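Local coordinates for protein disulfide oxidoreductase (PDB 2REM) that probably acts as a periplasmic thiol-disulfide oxidoreductase of the DsbA subfamily, exchanging disulfides through a thioredoxin-type active site, at residues Glu9-Leu23 against Ile159-Asp171. Sequence-based numbering, arbitrary orientation.
Sequences EDYVEIPDGRPFAPL and IVVNGRYMVTGHD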
# COMPACT_ATOMS: atom_id res chain seq x y z
N GLU A 9 8.35 -20.58 0.26
CA GLU A 9 7.08 -21.04 -0.34
C GLU A 9 6.01 -20.01 -0.09
O GLU A 9 5.34 -19.56 -1.01
CB GLU A 9 6.58 -22.38 0.24
CG GLU A 9 7.54 -23.52 0.27
CD GLU A 9 6.88 -24.78 0.81
OE1 GLU A 9 5.70 -24.68 1.28
OE2 GLU A 9 7.51 -25.86 0.77
N ASP A 10 5.87 -19.62 1.17
CA ASP A 10 4.78 -18.76 1.60
C ASP A 10 5.22 -17.33 1.87
O ASP A 10 4.40 -16.42 1.89
CB ASP A 10 4.12 -19.38 2.83
CG ASP A 10 3.65 -20.78 2.57
OD1 ASP A 10 2.75 -20.95 1.73
OD2 ASP A 10 4.21 -21.73 3.15
N TYR A 11 6.51 -17.15 2.11
CA TYR A 11 7.04 -15.81 2.30
C TYR A 11 8.53 -15.91 2.03
O TYR A 11 9.09 -17.00 2.04
CB TYR A 11 6.77 -15.27 3.74
CG TYR A 11 7.49 -16.07 4.82
CD1 TYR A 11 8.79 -15.71 5.23
CD2 TYR A 11 6.90 -17.19 5.41
CE1 TYR A 11 9.46 -16.45 6.21
CE2 TYR A 11 7.57 -17.93 6.39
CZ TYR A 11 8.85 -17.55 6.78
OH TYR A 11 9.52 -18.28 7.73
N VAL A 12 9.18 -14.77 1.80
CA VAL A 12 10.62 -14.74 1.70
C VAL A 12 11.13 -13.68 2.67
O VAL A 12 10.39 -12.79 3.09
CB VAL A 12 11.12 -14.48 0.25
CG1 VAL A 12 10.82 -15.69 -0.68
CG2 VAL A 12 10.47 -13.21 -0.30
N GLU A 13 12.40 -13.78 3.01
CA GLU A 13 13.00 -12.85 3.92
C GLU A 13 13.76 -11.83 3.10
O GLU A 13 14.54 -12.19 2.22
CB GLU A 13 13.94 -13.54 4.92
CG GLU A 13 14.32 -12.54 6.04
CD GLU A 13 15.14 -13.13 7.17
OE1 GLU A 13 15.69 -12.32 7.96
OE2 GLU A 13 15.21 -14.38 7.27
N ILE A 14 13.52 -10.57 3.43
CA ILE A 14 14.18 -9.44 2.79
C ILE A 14 15.53 -9.21 3.49
O ILE A 14 15.56 -8.90 4.68
CB ILE A 14 13.28 -8.20 2.90
CG1 ILE A 14 11.97 -8.46 2.17
CG2 ILE A 14 14.01 -6.93 2.43
CD1 ILE A 14 10.78 -7.65 2.72
N PRO A 15 16.64 -9.36 2.74
CA PRO A 15 17.97 -9.20 3.32
C PRO A 15 18.11 -7.77 3.81
O PRO A 15 17.72 -6.84 3.10
CB PRO A 15 18.92 -9.48 2.16
CG PRO A 15 18.12 -9.29 0.94
CD PRO A 15 16.71 -9.65 1.30
N ASP A 16 18.62 -7.62 5.03
CA ASP A 16 18.87 -6.31 5.62
C ASP A 16 17.57 -5.51 5.66
O ASP A 16 17.59 -4.30 5.58
CB ASP A 16 19.93 -5.55 4.82
CG ASP A 16 21.32 -6.16 4.92
OD1 ASP A 16 21.65 -6.79 5.96
OD2 ASP A 16 22.10 -6.01 3.95
N GLY A 17 16.44 -6.20 5.78
CA GLY A 17 15.14 -5.54 5.68
C GLY A 17 14.93 -4.56 6.81
O GLY A 17 15.32 -4.82 7.94
N ARG A 18 14.31 -3.43 6.48
CA ARG A 18 14.00 -2.40 7.45
C ARG A 18 12.56 -2.04 7.25
O ARG A 18 12.10 -1.97 6.09
CB ARG A 18 14.89 -1.16 7.25
CG ARG A 18 16.33 -1.37 7.72
CD ARG A 18 17.25 -0.24 7.28
NE ARG A 18 17.35 0.86 8.24
CZ ARG A 18 16.55 1.93 8.27
NH1 ARG A 18 15.57 2.07 7.38
NH2 ARG A 18 16.75 2.88 9.18
N PRO A 19 11.84 -1.83 8.36
CA PRO A 19 10.42 -1.50 8.20
C PRO A 19 10.30 -0.18 7.49
O PRO A 19 11.26 0.62 7.47
CB PRO A 19 9.92 -1.36 9.64
CG PRO A 19 11.18 -1.05 10.44
CD PRO A 19 12.24 -1.87 9.77
N PHE A 20 9.14 0.04 6.90
CA PHE A 20 8.85 1.30 6.24
C PHE A 20 9.01 2.53 7.16
O PHE A 20 9.51 3.60 6.74
CB PHE A 20 7.44 1.27 5.68
CG PHE A 20 7.13 2.45 4.84
CD1 PHE A 20 6.16 3.36 5.24
CD2 PHE A 20 7.82 2.66 3.64
CE1 PHE A 20 5.86 4.45 4.46
CE2 PHE A 20 7.52 3.75 2.85
CZ PHE A 20 6.55 4.65 3.27
N ALA A 21 8.59 2.38 8.40
CA ALA A 21 8.82 3.37 9.46
C ALA A 21 9.33 2.64 10.71
O ALA A 21 9.04 1.45 10.86
CB ALA A 21 7.54 4.08 9.74
N PRO A 22 10.07 3.34 11.61
CA PRO A 22 10.50 2.65 12.84
C PRO A 22 9.33 1.94 13.54
O PRO A 22 8.21 2.47 13.56
CB PRO A 22 11.07 3.77 13.69
CG PRO A 22 11.58 4.78 12.69
CD PRO A 22 10.56 4.73 11.57
N LEU A 23 9.59 0.75 14.07
CA LEU A 23 8.52 -0.06 14.65
C LEU A 23 7.94 0.56 15.93
O LEU A 23 6.73 0.62 16.08
CB LEU A 23 9.00 -1.49 14.90
CG LEU A 23 9.33 -2.22 13.60
CD1 LEU A 23 9.79 -3.63 13.88
CD2 LEU A 23 8.14 -2.20 12.67
N ILE A 159 2.27 -8.02 0.66
CA ILE A 159 2.30 -7.77 2.09
C ILE A 159 3.72 -7.98 2.62
O ILE A 159 4.39 -8.99 2.28
CB ILE A 159 1.32 -8.70 2.84
CG1 ILE A 159 -0.12 -8.49 2.33
CG2 ILE A 159 1.48 -8.47 4.37
CD1 ILE A 159 -0.66 -7.06 2.55
N VAL A 160 4.19 -7.01 3.41
CA VAL A 160 5.50 -7.05 4.02
C VAL A 160 5.36 -6.84 5.53
O VAL A 160 4.78 -5.83 5.97
CB VAL A 160 6.45 -5.98 3.45
CG1 VAL A 160 7.90 -6.17 4.00
CG2 VAL A 160 6.44 -5.95 1.92
N VAL A 161 5.89 -7.78 6.30
CA VAL A 161 5.85 -7.68 7.76
C VAL A 161 7.19 -7.21 8.29
O VAL A 161 8.22 -7.83 8.03
CB VAL A 161 5.45 -9.01 8.43
CG1 VAL A 161 5.33 -8.85 9.94
CG2 VAL A 161 4.09 -9.51 7.86
N ASN A 162 7.15 -6.09 9.01
CA ASN A 162 8.33 -5.51 9.66
C ASN A 162 9.50 -5.25 8.71
O ASN A 162 10.66 -5.20 9.13
CB ASN A 162 8.77 -6.39 10.84
CG ASN A 162 7.95 -6.13 12.08
OD1 ASN A 162 7.14 -5.20 12.12
ND2 ASN A 162 8.14 -6.95 13.11
N GLY A 163 9.17 -5.08 7.43
CA GLY A 163 10.18 -4.83 6.39
C GLY A 163 11.08 -6.04 6.16
O GLY A 163 12.08 -5.96 5.46
N ARG A 164 10.71 -7.16 6.77
CA ARG A 164 11.60 -8.31 6.81
C ARG A 164 11.01 -9.51 6.10
O ARG A 164 11.75 -10.31 5.54
CB ARG A 164 11.89 -8.66 8.27
CG ARG A 164 12.90 -9.72 8.46
CD ARG A 164 13.34 -9.71 9.91
NE ARG A 164 14.28 -10.77 10.18
CZ ARG A 164 14.57 -11.20 11.40
NH1 ARG A 164 13.97 -10.65 12.45
NH2 ARG A 164 15.45 -12.17 11.57
N TYR A 165 9.69 -9.67 6.15
CA TYR A 165 9.08 -10.85 5.56
C TYR A 165 8.08 -10.44 4.53
O TYR A 165 7.12 -9.73 4.84
CB TYR A 165 8.44 -11.73 6.62
CG TYR A 165 9.41 -12.11 7.68
CD1 TYR A 165 9.35 -11.53 8.95
CD2 TYR A 165 10.42 -13.02 7.42
CE1 TYR A 165 10.27 -11.87 9.92
CE2 TYR A 165 11.35 -13.36 8.38
CZ TYR A 165 11.25 -12.78 9.63
OH TYR A 165 12.15 -13.11 10.59
N MET A 166 8.29 -10.90 3.31
CA MET A 166 7.41 -10.55 2.23
C MET A 166 6.59 -11.78 1.90
O MET A 166 7.13 -12.84 1.53
CB MET A 166 8.22 -10.07 1.02
CG MET A 166 7.37 -9.79 -0.20
SD MET A 166 8.36 -9.05 -1.54
CE MET A 166 9.67 -10.22 -1.85
N VAL A 167 5.28 -11.63 2.05
CA VAL A 167 4.35 -12.73 1.82
C VAL A 167 4.34 -13.07 0.34
O VAL A 167 4.36 -12.18 -0.52
CB VAL A 167 2.94 -12.38 2.33
CG1 VAL A 167 1.96 -13.51 2.06
CG2 VAL A 167 2.98 -12.07 3.84
N THR A 168 4.29 -14.37 0.03
CA THR A 168 4.16 -14.83 -1.34
C THR A 168 3.02 -15.83 -1.32
O THR A 168 3.22 -17.05 -1.41
CB THR A 168 5.47 -15.45 -1.83
OG1 THR A 168 5.79 -16.57 -1.00
CG2 THR A 168 6.62 -14.44 -1.74
N GLY A 169 1.81 -15.30 -1.15
CA GLY A 169 0.61 -16.13 -1.04
C GLY A 169 0.00 -16.47 -2.39
O GLY A 169 0.25 -15.80 -3.40
N HIS A 170 -0.84 -17.50 -2.39
CA HIS A 170 -1.43 -18.07 -3.59
C HIS A 170 -2.74 -17.36 -3.94
O HIS A 170 -3.18 -17.37 -5.09
CB HIS A 170 -1.65 -19.58 -3.34
CG HIS A 170 -2.36 -20.31 -4.45
ND1 HIS A 170 -3.73 -20.38 -4.54
CD2 HIS A 170 -1.87 -21.06 -5.47
CE1 HIS A 170 -4.07 -21.11 -5.59
NE2 HIS A 170 -2.96 -21.54 -6.17
N ASP A 171 -3.36 -16.76 -2.92
CA ASP A 171 -4.64 -16.10 -3.05
C ASP A 171 -4.79 -15.16 -1.87
O ASP A 171 -3.96 -15.18 -0.95
CB ASP A 171 -5.82 -17.09 -3.15
CG ASP A 171 -5.88 -18.10 -2.00
OD1 ASP A 171 -5.87 -19.31 -2.28
OD2 ASP A 171 -5.96 -17.71 -0.83
O HOH W 1 12.70 -3.89 3.89
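Tyr-11 and Tyr-165 project side by side from one face of the sheet, their ring planes at 89° and their centroids 5.7 Å apart. Tyr-11 CD1 and CE1 both lie 3.8 Å from Tyr-165 CD2. Farther out, the Tyr-11 hydroxyl is hydrogen-bonded to Arg-185 of helix 172-190, which packs on this face. The Tyr-165 ring also meets Glu-13 CG and bears Arg-164 CG over one face, to one side of the ring centre. A chi1 of -174° sets CG of Arg-164 opposite the backbone N, and the extended chain carries NE out alongside Glu-13, where it donates to OE1 at 3.1 Å in a salt bridge. This nearly straight bond lies in the guanidinium plane, yet meets OE1 from above the carboxylate plane. Tyr-165 OH sits over the centre of one guanidinium face, 3.1 Å above its plane.

Strands 11-13 and 165-167 run antiparallel, Val-12 and Met-166 forming the hydrogen-bonded pair with both N-to-O distances 2.8 Å. The pairing adds the N-terminal strand to the edge of the central sheet of the thioredoxin fold. A classic beta bulge sets Arg-164 and Tyr-165 opposite Val-161, whose O takes both amides.

On the other face, a bend about the CG-SD bond (chi3 57°) turns the terminal methyl of Met-166, and its CE lies 3.5 Å from Val-12 CG2, tighter than usual contact. Ile-14 CD1 is just as close to Val-160 CG1, the side chains crossing at about a right angle beside Val-151 of helix 135-151. Beyond the type II turn from Ile-14 to Gly-17, Gly-17 CA comes 3.1 Å from Gly-163 O in a CA-H...O contact, and a water joins Arg-18 N to Gly-163 O. Leu-23 crosses Asn-162 at about a right angle, methyls CD1 and CD2 resting by OD1, while OD1 and ND2 hydrogen-bond to Glu-28 N and Glu-186 OE2.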